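Local coordinates for GTPase activator-like protein (Chaetomium thermophilum, PDB 6SSH) that probably acts as a GTPase-activating protein, this piece being its Rap/Ran-GAP-type TSC2 GAP domain, at residues K113-R116 with F117-P121; M94-R97 with H98-N101. All blocks are in the same frame, centred on the assembly; numbering follows the deposited sequence.

Both contacts lie in the Rap/Ran-GAP domain and flank strand 104-109 along the chain: contact 2 is on the short helix 93-99 and its exit, before the strand, and contact 1 is in the loop between that strand and strand 127-134. Their centres are about 16 Å apart, yet their ends meet. P121 O probably accepts a hydrogen bond from K96 NZ, 2.9 Å away in one conformer, and F120 CB packs against I99 CD1 at 4.2 Å. The loop of contact 1 thus borders the helix of contact 2, which probably corresponds to the family's catalytic helix. By that likeness N101 of contact 2 probably belongs to the active site, whereas contact 1 holds an ethanediol in a surface turn.

Contact 1 of 2, residues K113-R116 with F117-P121; sequences KPFR and FDTFP. With EDO (1,2-ethanediol), chain D.
The rings of F115 and F120 meet rim to rim, centroids 6.0 Å apart and planes at 31°, beside the type I beta turn R116-T119. F120 CE2 lies at the F115 edge, near its plane, 3.6 Å from F115 CE1. One face of F120 carries the T119 methyl, CG2, over its centre, and one face of the R116 guanidinium is backed by P114 CB. F115 also meets Y128 edge-to-face and touches V130 and M161, joining the loop to strands 127-134 and 155-162, while F120 packs on both Y128 and I20 of helix 17-21. Closing the turn, R116 O accepts two bonds from one residue: T119 N at 3.1 Å, well above the carbonyl plane, and T119 OG1 at 2.6 Å, tilted only 21° from it. The hydroxyl sits beside its own backbone N (chi1 -59°), which brings both donors to the same oxygen. An ethanediol, probably from the crystallisation liquor, adds to these bonds: R116 N donates to its O2 at 2.9 Å, and O2 in turn donates to T119 OG1 at 2.7 Å.

Contact 2 of 2, residues M94-R97 with H98-N101; sequences MKKR and HIGN
R97 lies alongside H98, both side chains pointing the same way, with R97 CG over the centre of the imidazole face in a CH-pi contact 4.0 Å from the ring centroid. Farther out the guanidinium passes over the ring end, tilted 51° to it, and H98 NE2 sits above one guanidinium face, 3.2 Å from R97 NH2 without a bond between them. CG of R97 stands between its backbone N and carbonyl carbon (chi1 79°), and the extended chain then runs over the ring. Both ends converge on D60, whose OD1 accepts from H98 NE2 and forms a salt bridge with R97 NH2. N101 ND2 gives R97 O a nearly straight bond of 2.8 Å, the oxygen lying in the amide plane. In the backbone, G100 N donates to K96 O at 2.7 Å. The K96 and I99 side chains cross at about a right angle, K96 CD 3.9 Å from I99 CD1; in the conformer given, K96 NZ forms a salt bridge with E17 OE2. NZ of the buried K95 lies among four acceptors, L21 O, T79 O, M82 O and T84 OG1. The RHIGN sequence is consistent with the catalytic helix of Rap/Ran-GAP domains, and N101, in the turn that follows, probably corresponds to the asparagine thumb, as in Rap1GAP.

Contact 1 of 2, residues K113-R116 with F117-P121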
loop_
_atom_site.group_PDB
_atom_site.type_symbol
_atom_site.label_atom_id
_atom_site.label_comp_id
_atom_site.label_asym_id
_atom_site.label_seq_id
_atom_site.Cartn_x
_atom_site.Cartn_y
_atom_site.Cartn_z
ATOM N N LYS A 113 7.200 -3.475 -15.538
ATOM C CA LYS A 113 8.160 -4.534 -15.257
ATOM C C LYS A 113 7.605 -5.431 -14.160
ATOM O O LYS A 113 6.746 -5.018 -13.360
ATOM C CB LYS A 113 9.496 -3.932 -14.814
ATOM C CG LYS A 113 10.076 -2.893 -15.789
ATOM C CD LYS A 113 11.310 -2.184 -15.215
ATOM C CE LYS A 113 11.894 -1.143 -16.184
ATOM N NZ LYS A 113 12.500 -1.767 -17.396
ATOM N N PRO A 114 8.110 -6.647 -14.049
ATOM C CA PRO A 114 7.663 -7.496 -12.948
ATOM C C PRO A 114 8.154 -6.925 -11.627
ATOM O O PRO A 114 9.285 -6.433 -11.510
ATOM C CB PRO A 114 8.360 -8.834 -13.231
ATOM C CG PRO A 114 8.627 -8.801 -14.660
ATOM C CD PRO A 114 8.976 -7.385 -14.993
ATOM N N PHE A 115 7.292 -6.992 -10.621
ATOM C CA PHE A 115 7.710 -6.476 -9.317
ATOM C C PHE A 115 8.750 -7.368 -8.675
ATOM O O PHE A 115 8.537 -8.594 -8.589
ATOM C CB PHE A 115 6.505 -6.374 -8.377
ATOM C CG PHE A 115 6.883 -5.894 -7.000
ATOM C CD1 PHE A 115 7.312 -4.587 -6.776
ATOM C CD2 PHE A 115 6.879 -6.752 -5.918
ATOM C CE1 PHE A 115 7.712 -4.160 -5.515
ATOM C CE2 PHE A 115 7.271 -6.299 -4.673
ATOM C CZ PHE A 115 7.690 -5.024 -4.484
ATOM N N ARG A 116 9.860 -6.800 -8.246
ATOM C CA ARG A 116 10.927 -7.568 -7.611
ATOM C C ARG A 116 10.710 -7.587 -6.105
ATOM O O ARG A 116 10.519 -6.519 -5.472
ATOM C CB ARG A 116 12.299 -6.961 -7.912
ATOM C CG ARG A 116 12.600 -6.899 -9.390
ATOM C CD ARG A 116 12.364 -8.238 -10.042
ATOM N NE ARG A 116 12.617 -8.242 -11.472
ATOM C CZ ARG A 116 12.427 -9.309 -12.241
ATOM N NH1 ARG A 116 11.982 -10.431 -11.699
ATOM N NH2 ARG A 116 12.688 -9.251 -13.542
ATOM N N PHE A 117 10.809 -8.758 -5.504
ATOM C CA PHE A 117 10.501 -8.912 -4.089
ATOM C C PHE A 117 11.460 -8.122 -3.207
ATOM O O PHE A 117 11.071 -7.685 -2.122
ATOM C CB PHE A 117 10.540 -10.415 -3.722
ATOM C CG PHE A 117 10.084 -10.691 -2.332
ATOM C CD1 PHE A 117 8.742 -10.605 -1.995
ATOM C CD2 PHE A 117 10.989 -11.075 -1.364
ATOM C CE1 PHE A 117 8.308 -10.851 -0.702
ATOM C CE2 PHE A 117 10.566 -11.338 -0.059
ATOM C CZ PHE A 117 9.225 -11.214 0.270
ATOM N N ASP A 118 12.675 -7.866 -3.684
ATOM C CA ASP A 118 13.692 -7.185 -2.916
ATOM C C ASP A 118 13.753 -5.668 -3.180
ATOM O O ASP A 118 14.714 -5.008 -2.811
ATOM C CB ASP A 118 15.069 -7.833 -3.140
ATOM C CG ASP A 118 15.556 -7.699 -4.553
ATOM O OD1 ASP A 118 14.794 -7.273 -5.436
ATOM O OD2 ASP A 118 16.728 -8.054 -4.809
ATOM N N THR A 119 12.675 -5.132 -3.782
ATOM C CA THR A 119 12.609 -3.693 -4.112
ATOM C C THR A 119 12.746 -2.780 -2.917
ATOM O O THR A 119 13.346 -1.717 -3.053
ATOM C CB THR A 119 11.351 -3.348 -4.919
ATOM O OG1 THR A 119 11.349 -4.115 -6.120
ATOM C CG2 THR A 119 11.320 -1.869 -5.302
ATOM N N PHE A 120 12.238 -3.176 -1.738
ATOM C CA PHE A 120 12.162 -2.290 -0.596
ATOM C C PHE A 120 12.769 -3.030 0.593
ATOM O O PHE A 120 12.059 -3.505 1.497
ATOM C CB PHE A 120 10.698 -1.944 -0.261
ATOM C CG PHE A 120 9.924 -1.378 -1.405
ATOM C CD1 PHE A 120 10.148 -0.064 -1.858
ATOM C CD2 PHE A 120 8.939 -2.090 -1.999
ATOM C CE1 PHE A 120 9.380 0.419 -2.923
ATOM C CE2 PHE A 120 8.176 -1.603 -3.036
ATOM C CZ PHE A 120 8.428 -0.361 -3.509
ATOM N N PRO A 121 14.086 -3.177 0.608
ATOM C CA PRO A 121 14.705 -4.056 1.604
ATOM C C PRO A 121 14.356 -3.705 3.055
ATOM O O PRO A 121 14.454 -2.599 3.532
ATOM C CB PRO A 121 16.224 -3.926 1.331
ATOM C CG PRO A 121 16.373 -2.803 0.367
ATOM C CD PRO A 121 15.056 -2.545 -0.305
HETATM C C1 EDO D . 9.613 -2.779 -10.571
HETATM O O1 EDO D . 10.588 -2.355 -11.514
HETATM C C2 EDO D . 10.282 -2.709 -9.224
HETATM O O2 EDO D . 10.044 -3.901 -8.512
#

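Contact 2 of 2, residues M94-R97 with H98-N101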
loop_
_atom_site.group_PDB
_atom_site.type_symbol
_atom_site.label_atom_id
_atom_site.label_comp_id
_atom_site.label_asym_id
_atom_site.label_seq_id
_atom_site.Cartn_x
_atom_site.Cartn_y
_atom_site.Cartn_z
ATOM N N MET A 94 12.044 9.460 5.670
ATOM C CA MET A 94 10.825 9.719 6.412
ATOM C C MET A 94 9.647 8.870 5.873
ATOM O O MET A 94 8.722 8.575 6.615
ATOM C CB MET A 94 10.524 11.203 6.496
ATOM C CG MET A 94 11.565 12.009 7.238
ATOM S SD MET A 94 11.755 11.446 8.933
ATOM C CE MET A 94 12.842 12.682 9.466
ATOM N N LYS A 95 9.688 8.487 4.591
ATOM C CA LYS A 95 8.671 7.558 4.057
ATOM C C LYS A 95 9.074 6.128 4.340
ATOM O O LYS A 95 8.211 5.314 4.722
ATOM C CB LYS A 95 8.515 7.735 2.569
ATOM C CG LYS A 95 8.201 9.177 2.159
ATOM C CD LYS A 95 7.612 9.248 0.758
ATOM C CE LYS A 95 7.567 10.675 0.184
ATOM N NZ LYS A 95 6.781 10.761 -1.068
ATOM N N LYS A 96 10.332 5.771 4.185
ATOM C CA LYS A 96 10.815 4.403 4.409
ATOM C C LYS A 96 10.543 3.950 5.805
ATOM O O LYS A 96 10.307 2.739 6.055
ATOM C CB LYS A 96 12.292 4.247 4.024
ATOM C CG LYS A 96 12.923 2.912 4.122
ATOM C CD LYS A 96 12.249 1.851 3.260
ATOM C CE LYS A 96 12.777 0.440 3.471
ATOM N NZ LYS A 96 14.152 0.265 2.995
ATOM N N ARG A 97 10.583 4.862 6.784
ATOM C CA ARG A 97 10.410 4.453 8.175
ATOM C C ARG A 97 9.022 3.861 8.384
ATOM O O ARG A 97 8.876 3.028 9.318
ATOM C CB ARG A 97 10.666 5.592 9.165
ATOM C CG ARG A 97 9.488 6.585 9.301
ATOM C CD ARG A 97 9.898 7.727 10.251
ATOM N NE ARG A 97 8.750 8.349 10.900
ATOM C CZ ARG A 97 8.056 9.332 10.392
ATOM N NH1 ARG A 97 7.068 9.819 11.085
ATOM N NH2 ARG A 97 8.260 9.811 9.180
ATOM N N HIS A 98 8.056 4.257 7.589
ATOM C CA HIS A 98 6.721 3.655 7.699
ATOM C C HIS A 98 6.670 2.324 6.980
ATOM O O HIS A 98 6.444 1.296 7.610
ATOM C CB HIS A 98 5.653 4.589 7.171
ATOM C CG HIS A 98 5.633 5.899 7.853
ATOM N ND1 HIS A 98 5.279 6.002 9.177
ATOM C CD2 HIS A 98 5.852 7.137 7.395
ATOM C CE1 HIS A 98 5.357 7.297 9.515
ATOM N NE2 HIS A 98 5.717 7.990 8.459
ATOM N N ILE A 99 6.928 2.323 5.680
ATOM C CA ILE A 99 6.747 1.071 4.923
ATOM C C ILE A 99 7.788 0.038 5.306
ATOM O O ILE A 99 7.444 -1.163 5.301
ATOM C CB ILE A 99 6.628 1.320 3.409
ATOM C CG1 ILE A 99 7.943 1.863 2.909
ATOM C CG2 ILE A 99 5.383 2.224 3.110
ATOM C CD1 ILE A 99 8.640 0.925 2.051
ATOM N N GLY A 100 8.967 0.407 5.730
ATOM C CA GLY A 100 9.977 -0.561 6.138
ATOM C C GLY A 100 9.674 -1.218 7.449
ATOM O O GLY A 100 10.228 -2.277 7.756
ATOM N N ASN A 101 8.740 -0.651 8.215
ATOM C CA ASN A 101 8.320 -1.211 9.500
ATOM C C ASN A 101 6.914 -1.805 9.437
ATOM O O ASN A 101 6.385 -2.150 10.481
ATOM C CB ASN A 101 8.462 -0.156 10.600
ATOM C CG ASN A 101 9.892 -0.008 10.997
ATOM O OD1 ASN A 101 10.524 -0.918 11.544
ATOM N ND2 ASN A 101 10.462 1.142 10.641
#